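Local coordinates for R.Pab1 family restriction endonuclease (Campylobacter coli, PDB 7CFA), which acts as a restriction DNA glycosylase, probably excising adenine bases from a specific DNA site, in the manner of R.PabI, at residues L110-F122 against F132-Y144. The protein carries 2 engineered substitutions. Sequence-based numbering, arbitrary orientation.
Sequences LIEDKMKINRTNF and FLESYVSYPLLVY
Thr120 OG1 is held from two sides: it accepts the backbone N-H of Tyr136 (OG1 to N 2.9 Å, bent at 144°) and donates to Asn121 O at 3.2 Å. Its chi1 of 70° sets the hydroxyl between the backbone N and the carbonyl carbon, turning it to Tyr136 N, where a carbonyl would sit in a regular antiparallel ladder. The carbonyl of Thr120 is taken instead by the side chain of Ser135, whose OG donates to Thr120 O at 2.8 Å from 43° above the carbonyl plane. The other bond of this pair is intact, Thr120 N donating to Tyr136 O at 2.9 Å. Beyond this point the pairing slips by one residue, from Thr120 opposite Tyr136 to Phe122 opposite Ser135, an irregularity in strand 118-127.

Regular pairing precedes it: Asn118 N donates to Ser138 O at 3.0 Å and Ser138 N to Asn118 O at 2.8 Å, and Arg119 with Val137 forms the next, non-hydrogen-bonded pair. Ile117 lays CG2 over one face of the Tyr139 ring, with its CD1 3.6 Å from Tyr139 CD2. The phenol hydroxyl of Tyr139 bonds to Glu159. Near helix 111-114 the contact becomes apolar: Met115 and Leu142 meet tip to tip, Met115 SD lying 3.8 Å from Leu142 CD1. At the far end the Phe122 ring packs on Leu133 CB and Ser135 CB, with Glu134 O at its edge.

Strand 130-145 pairs antiparallel with a strand of the second subunit, where Ser138 OG bonds to Ser138 OG of that chain. This hairpin belongs to a sheet continuous through the dimer, consistent with the half-pipe fold of the R.PabI family. Chemically, two hydroxyls stand in for the one missing ladder bond, Tyr136 N to Thr120 O, so donor and acceptor both find partners.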
loop_
_atom_site.group_PDB
_atom_site.type_symbol
_atom_site.label_atom_id
_atom_site.label_comp_id
_atom_site.label_asym_id
_atom_site.label_seq_id
_atom_site.Cartn_x
_atom_site.Cartn_y
_atom_site.Cartn_z
ATOM N N LEU A 110 -10.217 -7.330 20.258
ATOM C CA LEU A 110 -8.989 -7.206 19.490
ATOM C C LEU A 110 -9.220 -6.332 18.264
ATOM O O LEU A 110 -10.292 -6.360 17.652
ATOM C CB LEU A 110 -8.466 -8.580 19.060
ATOM C CG LEU A 110 -8.053 -9.502 20.203
ATOM C CD1 LEU A 110 -7.671 -10.870 19.664
ATOM C CD2 LEU A 110 -6.906 -8.891 20.997
ATOM N N ILE A 111 -8.189 -5.563 17.910
ATOM C CA ILE A 111 -8.307 -4.600 16.818
ATOM C C ILE A 111 -8.567 -5.309 15.492
ATOM O O ILE A 111 -9.436 -4.902 14.713
ATOM C CB ILE A 111 -7.046 -3.719 16.757
ATOM C CG1 ILE A 111 -7.020 -2.757 17.943
ATOM C CG2 ILE A 111 -6.959 -2.972 15.429
ATOM C CD1 ILE A 111 -5.802 -1.866 17.986
ATOM N N GLU A 112 -7.818 -6.377 15.210
ATOM C CA GLU A 112 -7.990 -7.083 13.944
ATOM C C GLU A 112 -9.320 -7.821 13.855
ATOM O O GLU A 112 -9.695 -8.252 12.760
ATOM C CB GLU A 112 -6.827 -8.052 13.720
ATOM C CG GLU A 112 -5.504 -7.343 13.467
ATOM C CD GLU A 112 -4.344 -8.296 13.255
ATOM O OE1 GLU A 112 -4.565 -9.526 13.267
ATOM O OE2 GLU A 112 -3.206 -7.810 13.077
ATOM N N ASP A 113 -10.040 -7.974 14.968
ATOM C CA ASP A 113 -11.380 -8.542 14.937
ATOM C C ASP A 113 -12.472 -7.485 14.856
ATOM O O ASP A 113 -13.555 -7.775 14.335
ATOM C CB ASP A 113 -11.617 -9.420 16.173
ATOM C CG ASP A 113 -10.729 -10.651 16.195
ATOM O OD1 ASP A 113 -10.435 -11.192 15.108
ATOM O OD2 ASP A 113 -10.323 -11.075 17.297
ATOM N N LYS A 114 -12.212 -6.271 15.341
ATOM C CA LYS A 114 -13.200 -5.198 15.321
ATOM C C LYS A 114 -13.058 -4.267 14.127
ATOM O O LYS A 114 -14.048 -3.652 13.718
ATOM C CB LYS A 114 -13.110 -4.368 16.607
ATOM C CG LYS A 114 -13.314 -5.165 17.886
ATOM C CD LYS A 114 -14.659 -5.876 17.893
ATOM C CE LYS A 114 -14.847 -6.688 19.166
ATOM N NZ LYS A 114 -16.156 -7.403 19.189
ATOM N N MET A 115 -11.861 -4.132 13.564
ATOM C CA MET A 115 -11.667 -3.247 12.424
ATOM C C MET A 115 -11.996 -3.987 11.135
ATOM O O MET A 115 -11.531 -5.110 10.915
ATOM C CB MET A 115 -10.236 -2.715 12.396
ATOM C CG MET A 115 -9.899 -1.805 13.571
ATOM S SD MET A 115 -10.979 -0.357 13.690
ATOM C CE MET A 115 -12.010 -0.794 15.084
ATOM N N LYS A 116 -12.808 -3.361 10.291
ATOM C CA LYS A 116 -13.320 -3.991 9.086
ATOM C C LYS A 116 -12.936 -3.176 7.861
ATOM O O LYS A 116 -13.044 -1.946 7.860
ATOM C CB LYS A 116 -14.846 -4.140 9.145
ATOM C CG LYS A 116 -15.353 -4.934 10.344
ATOM C CD LYS A 116 -14.898 -6.388 10.292
ATOM C CE LYS A 116 -15.338 -7.144 11.538
ATOM N NZ LYS A 116 -14.696 -8.484 11.646
ATOM N N ILE A 117 -12.477 -3.872 6.829
ATOM C CA ILE A 117 -12.300 -3.284 5.509
ATOM C C ILE A 117 -13.604 -3.456 4.744
ATOM O O ILE A 117 -14.139 -4.567 4.652
ATOM C CB ILE A 117 -11.121 -3.937 4.769
ATOM C CG1 ILE A 117 -9.812 -3.642 5.507
ATOM C CG2 ILE A 117 -11.051 -3.451 3.328
ATOM C CD1 ILE A 117 -8.587 -4.259 4.866
ATOM N N ASN A 118 -14.126 -2.355 4.211
ATOM C CA ASN A 118 -15.443 -2.323 3.593
ATOM C C ASN A 118 -15.327 -2.230 2.080
ATOM O O ASN A 118 -14.457 -1.528 1.554
ATOM C CB ASN A 118 -16.264 -1.136 4.105
ATOM C CG ASN A 118 -16.653 -1.277 5.559
ATOM O OD1 ASN A 118 -16.974 -2.367 6.025
ATOM N ND2 ASN A 118 -16.636 -0.166 6.284
ATOM N N ARG A 119 -16.215 -2.934 1.385
ATOM C CA ARG A 119 -16.420 -2.762 -0.046
ATOM C C ARG A 119 -17.832 -2.233 -0.245
ATOM O O ARG A 119 -18.793 -2.823 0.260
ATOM C CB ARG A 119 -16.214 -4.075 -0.803
ATOM C CG ARG A 119 -14.798 -4.613 -0.724
ATOM C CD ARG A 119 -14.668 -5.932 -1.469
ATOM N NE ARG A 119 -13.323 -6.490 -1.366
ATOM C CZ ARG A 119 -12.367 -6.313 -2.272
ATOM N NH1 ARG A 119 -12.605 -5.592 -3.359
ATOM N NH2 ARG A 119 -11.171 -6.860 -2.094
ATOM N N THR A 120 -17.957 -1.123 -0.964
ATOM C CA THR A 120 -19.264 -0.513 -1.121
ATOM C C THR A 120 -20.005 -1.122 -2.308
ATOM O O THR A 120 -19.439 -1.841 -3.136
ATOM C CB THR A 120 -19.146 0.999 -1.311
ATOM O OG1 THR A 120 -18.565 1.277 -2.593
ATOM C CG2 THR A 120 -18.282 1.611 -0.223
ATOM N N ASN A 121 -21.296 -0.818 -2.376
ATOM C CA ASN A 121 -22.107 -1.164 -3.529
ATOM C C ASN A 121 -21.574 -0.474 -4.782
ATOM O O ASN A 121 -20.788 0.476 -4.716
ATOM C CB ASN A 121 -23.557 -0.749 -3.295
ATOM C CG ASN A 121 -23.696 0.744 -3.040
ATOM O OD1 ASN A 121 -23.553 1.209 -1.908
ATOM N ND2 ASN A 121 -23.963 1.503 -4.097
ATOM N N PHE A 122 -22.027 -0.960 -5.932
ATOM C CA PHE A 122 -21.664 -0.364 -7.208
ATOM C C PHE A 122 -22.564 0.822 -7.527
ATOM O O PHE A 122 -23.720 0.891 -7.099
ATOM C CB PHE A 122 -21.774 -1.386 -8.339
ATOM C CG PHE A 122 -20.619 -2.338 -8.420
ATOM C CD1 PHE A 122 -19.338 -1.875 -8.674
ATOM C CD2 PHE A 122 -20.817 -3.701 -8.272
ATOM C CE1 PHE A 122 -18.274 -2.751 -8.758
ATOM C CE2 PHE A 122 -19.757 -4.583 -8.356
ATOM C CZ PHE A 122 -18.482 -4.106 -8.600
ATOM N N PHE A 132 -18.742 2.795 -16.732
ATOM C CA PHE A 132 -18.073 1.914 -15.788
ATOM C C PHE A 132 -19.002 1.608 -14.621
ATOM O O PHE A 132 -20.017 2.274 -14.405
ATOM C CB PHE A 132 -16.781 2.542 -15.247
ATOM C CG PHE A 132 -15.754 2.847 -16.297
ATOM C CD1 PHE A 132 -14.823 1.892 -16.673
ATOM C CD2 PHE A 132 -15.699 4.098 -16.887
ATOM C CE1 PHE A 132 -13.868 2.175 -17.633
ATOM C CE2 PHE A 132 -14.747 4.388 -17.847
ATOM C CZ PHE A 132 -13.831 3.424 -18.220
ATOM N N LEU A 133 -18.632 0.588 -13.855
ATOM C CA LEU A 133 -19.204 0.340 -12.540
ATOM C C LEU A 133 -18.178 0.777 -11.506
ATOM O O LEU A 133 -17.025 0.329 -11.542
ATOM C CB LEU A 133 -19.581 -1.130 -12.357
ATOM C CG LEU A 133 -20.735 -1.624 -13.231
ATOM C CD1 LEU A 133 -21.005 -3.096 -12.977
ATOM C CD2 LEU A 133 -21.986 -0.794 -12.987
ATOM N N GLU A 134 -18.586 1.666 -10.608
ATOM C CA GLU A 134 -17.690 2.221 -9.608
ATOM C C GLU A 134 -18.018 1.665 -8.231
ATOM O O GLU A 134 -19.188 1.555 -7.854
ATOM C CB GLU A 134 -17.769 3.749 -9.575
ATOM C CG GLU A 134 -16.789 4.375 -8.596
ATOM C CD GLU A 134 -16.841 5.885 -8.594
ATOM O OE1 GLU A 134 -17.951 6.441 -8.455
ATOM O OE2 GLU A 134 -15.769 6.513 -8.746
ATOM N N SER A 135 -16.972 1.318 -7.487
ATOM C CA SER A 135 -17.092 0.859 -6.115
ATOM C C SER A 135 -15.921 1.426 -5.325
ATOM O O SER A 135 -14.959 1.951 -5.891
ATOM C CB SER A 135 -17.123 -0.674 -6.036
ATOM O OG SER A 135 -17.227 -1.122 -4.695
ATOM N N TYR A 136 -16.011 1.328 -4.004
ATOM C CA TYR A 136 -14.969 1.824 -3.118
ATOM C C TYR A 136 -14.534 0.725 -2.163
ATOM O O TYR A 136 -15.360 -0.060 -1.686
ATOM C CB TYR A 136 -15.442 3.042 -2.314
ATOM C CG TYR A 136 -15.612 4.296 -3.134
ATOM C CD1 TYR A 136 -16.799 4.553 -3.806
ATOM C CD2 TYR A 136 -14.586 5.226 -3.233
ATOM C CE1 TYR A 136 -16.957 5.701 -4.558
ATOM C CE2 TYR A 136 -14.734 6.376 -3.982
ATOM C CZ TYR A 136 -15.922 6.608 -4.642
ATOM O OH TYR A 136 -16.077 7.753 -5.389
ATOM N N VAL A 137 -13.235 0.677 -1.890
ATOM C CA VAL A 137 -12.671 -0.163 -0.842
ATOM C C VAL A 137 -12.200 0.781 0.253
ATOM O O VAL A 137 -11.313 1.614 0.027
ATOM C CB VAL A 137 -11.526 -1.043 -1.359
ATOM C CG1 VAL A 137 -11.049 -1.982 -0.262
ATOM C CG2 VAL A 137 -11.973 -1.825 -2.580
ATOM N N SER A 138 -12.802 0.673 1.433
ATOM C CA SER A 138 -12.544 1.601 2.526
ATOM C C SER A 138 -11.695 0.926 3.594
ATOM O O SER A 138 -12.061 -0.136 4.109
ATOM C CB SER A 138 -13.853 2.109 3.129
ATOM O OG SER A 138 -14.605 2.823 2.165
ATOM N N TYR A 139 -10.564 1.545 3.918
ATOM C CA TYR A 139 -9.640 1.035 4.912
ATOM C C TYR A 139 -9.688 1.905 6.153
ATOM O O TYR A 139 -9.506 3.127 6.056
ATOM C CB TYR A 139 -8.212 1.000 4.361
ATOM C CG TYR A 139 -8.044 0.107 3.157
ATOM C CD1 TYR A 139 -8.324 0.571 1.876
ATOM C CD2 TYR A 139 -7.600 -1.199 3.297
ATOM C CE1 TYR A 139 -8.168 -0.245 0.771
ATOM C CE2 TYR A 139 -7.442 -2.021 2.201
ATOM C CZ TYR A 139 -7.728 -1.539 0.940
ATOM O OH TYR A 139 -7.572 -2.355 -0.155
ATOM N N PRO A 140 -9.937 1.327 7.322
ATOM C CA PRO A 140 -9.944 2.123 8.547
ATOM C C PRO A 140 -8.535 2.383 9.046
ATOM O O PRO A 140 -7.597 1.625 8.782
ATOM C CB PRO A 140 -10.720 1.240 9.530
ATOM C CG PRO A 140 -10.392 -0.146 9.091
ATOM C CD PRO A 140 -10.257 -0.088 7.580
ATOM N N LEU A 141 -8.393 3.484 9.774
ATOM C CA LEU A 141 -7.167 3.757 10.500
ATOM C C LEU A 141 -7.534 4.275 11.879
ATOM O O LEU A 141 -8.483 5.052 12.029
ATOM C CB LEU A 141 -6.267 4.756 9.755
ATOM C CG LEU A 141 -6.768 6.168 9.459
ATOM C CD1 LEU A 141 -6.326 7.139 10.541
ATOM C CD2 LEU A 141 -6.275 6.626 8.097
ATOM N N LEU A 142 -6.796 3.820 12.883
ATOM C CA LEU A 142 -6.993 4.238 14.261
ATOM C C LEU A 142 -5.836 5.131 14.674
ATOM O O LEU A 142 -4.672 4.806 14.414
ATOM C CB LEU A 142 -7.094 3.029 15.193
ATOM C CG LEU A 142 -8.295 2.105 14.985
ATOM C CD1 LEU A 142 -8.247 0.942 15.963
ATOM C CD2 LEU A 142 -9.599 2.878 15.133
ATOM N N VAL A 143 -6.156 6.255 15.306
ATOM C CA VAL A 143 -5.162 7.187 15.821
ATOM C C VAL A 143 -5.315 7.256 17.332
ATOM O O VAL A 143 -6.422 7.478 17.839
ATOM C CB VAL A 143 -5.307 8.584 15.193
ATOM C CG1 VAL A 143 -4.412 9.584 15.911
ATOM C CG2 VAL A 143 -4.969 8.534 13.710
ATOM N N TYR A 144 -4.214 7.052 18.048
ATOM C CA TYR A 144 -4.186 7.208 19.495
ATOM C C TYR A 144 -3.349 8.433 19.835
ATOM O O TYR A 144 -2.176 8.514 19.455
ATOM C CB TYR A 144 -3.625 5.966 20.187
ATOM C CG TYR A 144 -3.613 6.094 21.692
ATOM C CD1 TYR A 144 -4.772 5.900 22.433
ATOM C CD2 TYR A 144 -2.449 6.424 22.372
ATOM C CE1 TYR A 144 -4.769 6.023 23.810
ATOM C CE2 TYR A 144 -2.436 6.548 23.747
ATOM C CZ TYR A 144 -3.598 6.346 24.462
ATOM O OH TYR A 144 -3.589 6.469 25.832
#